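Local coordinates for protein cystathionine gamma-synthase (Xanthomonas oryzae pv. oryzae, PDB 6LD8) that probably synthesises cystathionine, and perhaps also cleaves it, with the help of pyridoxal 5'-phosphate, at residues Asn159-Ile164 with Gln285-Gly290. The protein carries 1 engineered substitution. Sequence-based numbering, arbitrary orientation.
Sequences NPLLRI and QVYFPG. With 0JO (2-{[(E)-{3-hydroxy-2-methyl-5-[(phosphonooxy)methyl]pyridin-4-yl}methylidene]amino}prop-2-enoic acid), chain E.
The phenol OH of Tyr-287 is hydrogen-bonded to Glu-314 OE2 on the adjacent strand 310-315, which tethers the far end of the ring whose face receives Leu-161. CD2 of Leu-161 sits 4.0 Å from the centroid of the Tyr-287 ring and only 8° off its normal, a CH-pi contact almost squarely over the centre. With CG beside the backbone N (chi1 -51°), the Tyr-287 ring runs alongside the Leu-161 side chain, both pointing the same way. At the base of the ring, Tyr-287 CB comes within 3.6 Å of Leu-161 O.

Pro-289 continues the interface. Its CD is 3.9 Å from Leu-162 CB, the two side chains crossing at about a right angle, while its CG meets Ile-164 CD1 at 3.8 Å. No hydrogen bond links the segments; two loop carbonyls are bound outside the contact, Pro-160 O by Ser-312 OG and Leu-162 O by His-294 NE2.

The loop, with a cis peptide before Pro-160, begins beside the cofactor adduct at Asn-159. It follows strand 151-155 of the seven-stranded sheet and packs against the end of strand 283-287 and the turn beyond, consistent with the junction between large cofactor-binding and small C-terminal domains in fold type I pyridoxal phosphate enzymes.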
ATOM      1  N   ASN A 159       0.705  11.811  30.447  1.00 33.82           N
ATOM      2  CA  ASN A 159      -0.073  10.603  30.162  1.00 32.84           C
ATOM      3  C   ASN A 159       0.073   9.696  31.363  1.00 33.69           C
ATOM      4  O   ASN A 159       1.163   9.183  31.571  1.00 36.18           O
ATOM      5  CB  ASN A 159       0.504   9.975  28.892  1.00 36.87           C
ATOM      6  CG  ASN A 159      -0.092   8.631  28.515  1.00 37.23           C
ATOM      7  OD1 ASN A 159       0.428   8.004  27.577  1.00 42.77           O
ATOM      8  ND2 ASN A 159      -1.143   8.203  29.216  1.00 27.64           N
ATOM      9  N   PRO A 160      -0.993   9.383  32.121  1.00 34.37           N
ATOM     10  CA  PRO A 160      -2.374   9.695  31.771  1.00 35.44           C
ATOM     11  C   PRO A 160      -3.176  10.603  32.722  1.00 33.63           C
ATOM     12  O   PRO A 160      -4.363  10.509  32.697  1.00 32.59           O
ATOM     13  CB  PRO A 160      -2.940   8.283  31.976  1.00 35.05           C
ATOM     14  CG  PRO A 160      -2.341   7.879  33.313  1.00 35.99           C
ATOM     15  CD  PRO A 160      -0.965   8.545  33.322  1.00 36.74           C
ATOM     16  N   LEU A 161      -2.537  11.444  33.538  1.00 33.76           N
ATOM     17  CA  LEU A 161      -3.221  12.321  34.532  1.00 34.04           C
ATOM     18  C   LEU A 161      -3.321  13.784  34.074  1.00 32.22           C
ATOM     19  O   LEU A 161      -3.874  14.609  34.829  1.00 34.10           O
ATOM     20  CB  LEU A 161      -2.421  12.206  35.825  1.00 39.94           C
ATOM     21  CG  LEU A 161      -2.654  10.874  36.526  1.00 47.35           C
ATOM     22  CD1 LEU A 161      -1.478  10.534  37.418  1.00 50.85           C
ATOM     23  CD2 LEU A 161      -3.972  10.900  37.305  1.00 45.31           C
ATOM     24  N   LEU A 162      -2.815  14.116  32.895  1.00 29.00           N
ATOM     25  CA  LEU A 162      -3.043  15.444  32.251  1.00 31.19           C
ATOM     26  C   LEU A 162      -2.493  16.570  33.162  1.00 30.05           C
ATOM     27  O   LEU A 162      -3.009  17.708  33.143  1.00 30.39           O
ATOM     28  CB  LEU A 162      -4.532  15.621  31.936  1.00 28.33           C
ATOM     29  CG  LEU A 162      -5.148  14.801  30.798  1.00 28.26           C
ATOM     30  CD1 LEU A 162      -4.501  15.092  29.476  1.00 31.97           C
ATOM     31  CD2 LEU A 162      -5.108  13.333  31.081  1.00 29.92           C
ATOM     32  N   ARG A 163      -1.378  16.298  33.829  1.00 30.17           N
ATOM     33  CA  ARG A 163      -0.605  17.298  34.614  1.00 29.11           C
ATOM     34  C   ARG A 163       0.046  18.203  33.580  1.00 26.58           C
ATOM     35  O   ARG A 163       0.463  17.701  32.514  1.00 31.19           O
ATOM     36  CB  ARG A 163       0.286  16.537  35.625  1.00 35.75           C
ATOM     37  CG  ARG A 163       0.092  16.969  37.082  1.00 56.70           C
ATOM     38  CD  ARG A 163       0.044  15.995  38.267  1.00 55.59           C
ATOM     39  NE  ARG A 163       0.683  14.770  37.912  1.00 52.74           N
ATOM     40  CZ  ARG A 163       0.657  13.612  38.562  1.00 44.28           C
ATOM     41  NH1 ARG A 163       0.057  13.434  39.727  1.00 38.16           N
ATOM     42  NH2 ARG A 163       1.267  12.604  37.967  1.00 42.51           N
ATOM     43  N   ILE A 164       0.031  19.506  33.804  1.00 24.32           N
ATOM     44  CA  ILE A 164       0.510  20.534  32.832  1.00 24.39           C
ATOM     45  C   ILE A 164       1.861  21.012  33.336  1.00 27.11           C
ATOM     46  O   ILE A 164       1.938  21.359  34.515  1.00 24.67           O
ATOM     47  CB  ILE A 164      -0.487  21.713  32.712  1.00 25.08           C
ATOM     48  CG1 ILE A 164      -1.923  21.273  32.407  1.00 25.95           C
ATOM     49  CG2 ILE A 164      -0.039  22.758  31.725  1.00 25.63           C
ATOM     50  CD1 ILE A 164      -2.077  20.486  31.120  1.00 28.94           C
ATOM     51  N   GLN A 285     -13.309  11.782  40.603  1.00 48.93           N
ATOM     52  CA  GLN A 285     -12.407  12.860  40.096  1.00 48.21           C
ATOM     53  C   GLN A 285     -12.354  12.788  38.563  1.00 40.80           C
ATOM     54  O   GLN A 285     -12.453  11.665  38.026  1.00 34.80           O
ATOM     55  CB  GLN A 285     -11.043  12.715  40.791  1.00 52.11           C
ATOM     56  CG  GLN A 285     -10.152  13.947  40.748  1.00 56.91           C
ATOM     57  CD  GLN A 285     -10.770  15.141  41.423  1.00 64.17           C
ATOM     58  OE1 GLN A 285     -11.220  15.049  42.566  1.00 64.04           O
ATOM     59  NE2 GLN A 285     -10.812  16.258  40.704  1.00 61.97           N
ATOM     60  N   VAL A 286     -12.207  13.942  37.900  1.00 40.25           N
ATOM     61  CA  VAL A 286     -11.960  14.037  36.434  1.00 38.78           C
ATOM     62  C   VAL A 286     -10.673  14.811  36.218  1.00 34.92           C
ATOM     63  O   VAL A 286     -10.571  15.929  36.738  1.00 37.30           O
ATOM     64  CB  VAL A 286     -13.111  14.740  35.691  1.00 42.98           C
ATOM     65  CG1 VAL A 286     -12.849  14.843  34.185  1.00 44.92           C
ATOM     66  CG2 VAL A 286     -14.429  14.032  35.936  1.00 46.16           C
ATOM     67  N   TYR A 287      -9.806  14.310  35.350  1.00 28.22           N
ATOM     68  CA  TYR A 287      -8.557  15.004  34.993  1.00 29.38           C
ATOM     69  C   TYR A 287      -8.695  15.435  33.548  1.00 30.30           C
ATOM     70  O   TYR A 287      -8.681  14.574  32.619  1.00 31.55           O
ATOM     71  CB  TYR A 287      -7.364  14.092  35.252  1.00 35.67           C
ATOM     72  CG  TYR A 287      -7.336  13.484  36.628  1.00 37.49           C
ATOM     73  CD1 TYR A 287      -6.840  14.180  37.732  1.00 44.03           C
ATOM     74  CD2 TYR A 287      -7.860  12.233  36.832  1.00 38.81           C
ATOM     75  CE1 TYR A 287      -6.832  13.623  39.003  1.00 41.12           C
ATOM     76  CE2 TYR A 287      -7.844  11.648  38.089  1.00 42.62           C
ATOM     77  CZ  TYR A 287      -7.322  12.339  39.171  1.00 41.77           C
ATOM     78  OH  TYR A 287      -7.373  11.716  40.378  1.00 41.44           O
ATOM     79  N   PHE A 288      -8.864  16.735  33.355  1.00 27.23           N
ATOM     80  CA  PHE A 288      -9.050  17.349  32.029  1.00 27.75           C
ATOM     81  C   PHE A 288      -8.700  18.810  32.173  1.00 28.99           C
ATOM     82  O   PHE A 288      -9.358  19.546  32.905  1.00 33.04           O
ATOM     83  CB  PHE A 288     -10.481  17.163  31.512  1.00 26.12           C
ATOM     84  CG  PHE A 288     -10.654  17.720  30.131  1.00 25.81           C
ATOM     85  CD1 PHE A 288      -9.920  17.210  29.076  1.00 26.85           C
ATOM     86  CD2 PHE A 288     -11.515  18.774  29.888  1.00 26.99           C
ATOM     87  CE1 PHE A 288     -10.041  17.744  27.803  1.00 27.30           C
ATOM     88  CE2 PHE A 288     -11.648  19.304  28.612  1.00 28.67           C
ATOM     89  CZ  PHE A 288     -10.908  18.792  27.571  1.00 28.77           C
ATOM     90  N   PRO A 289      -7.660  19.245  31.466  1.00 29.44           N
ATOM     91  CA  PRO A 289      -7.180  20.610  31.562  1.00 32.29           C
ATOM     92  C   PRO A 289      -8.255  21.655  31.232  1.00 34.74           C
ATOM     93  O   PRO A 289      -8.034  22.786  31.557  1.00 31.34           O
ATOM     94  CB  PRO A 289      -6.041  20.703  30.515  1.00 28.71           C
ATOM     95  CG  PRO A 289      -5.624  19.268  30.316  1.00 32.70           C
ATOM     96  CD  PRO A 289      -6.873  18.434  30.529  1.00 30.87           C
ATOM     97  N   GLY A 290      -9.314  21.297  30.509  1.00 33.53           N
ATOM     98  CA  GLY A 290     -10.352  22.288  30.166  1.00 34.26           C
ATOM     99  C   GLY A 290     -11.255  22.654  31.350  1.00 30.73           C
ATOM    100  O   GLY A 290     -12.003  23.584  31.234  1.00 26.66           O
TER
HETATM  101  O   0JO E 501      -1.455   4.313  24.725  1.00 32.88           O
HETATM  102  C   0JO E 501      -0.424   4.944  24.985  1.00 38.63           C
HETATM  103  OXT 0JO E 501      -0.288   5.612  26.033  1.00 38.49           O
HETATM  104  CA  0JO E 501       0.725   4.810  24.104  1.00 37.62           C
HETATM  105  CB  0JO E 501       0.937   3.586  23.394  1.00 32.35           C
HETATM  106  N   0JO E 501       1.587   5.919  24.044  1.00 37.45           N
HETATM  107  C4A 0JO E 501       2.642   6.085  23.302  1.00 31.21           C
HETATM  108  C4  0JO E 501       3.508   7.260  23.489  1.00 28.16           C
HETATM  109  C3  0JO E 501       3.016   8.347  24.255  1.00 26.16           C
HETATM  110  O3  0JO E 501       1.782   8.324  24.807  1.00 26.21           O
HETATM  111  C2  0JO E 501       3.817   9.466  24.462  1.00 25.14           C
HETATM  112  C2A 0JO E 501       3.313  10.627  25.267  1.00 24.42           C
HETATM  113  N1  0JO E 501       5.058   9.516  23.962  1.00 26.55           N
HETATM  114  C6  0JO E 501       5.541   8.479  23.253  1.00 23.81           C
HETATM  115  C5  0JO E 501       4.815   7.353  22.973  1.00 24.70           C
HETATM  116  C5A 0JO E 501       5.481   6.244  22.197  1.00 25.66           C
HETATM  117  OP4 0JO E 501       5.163   6.224  20.780  1.00 25.09           O
HETATM  118  P   0JO E 501       5.012   4.849  19.920  1.00 23.48           P
HETATM  119  OP3 0JO E 501       4.628   5.422  18.557  1.00 20.79           O
HETATM  120  OP1 0JO E 501       6.449   4.257  19.890  1.00 19.88           O
HETATM  121  OP2 0JO E 501       3.976   4.002  20.569  1.00 17.32           O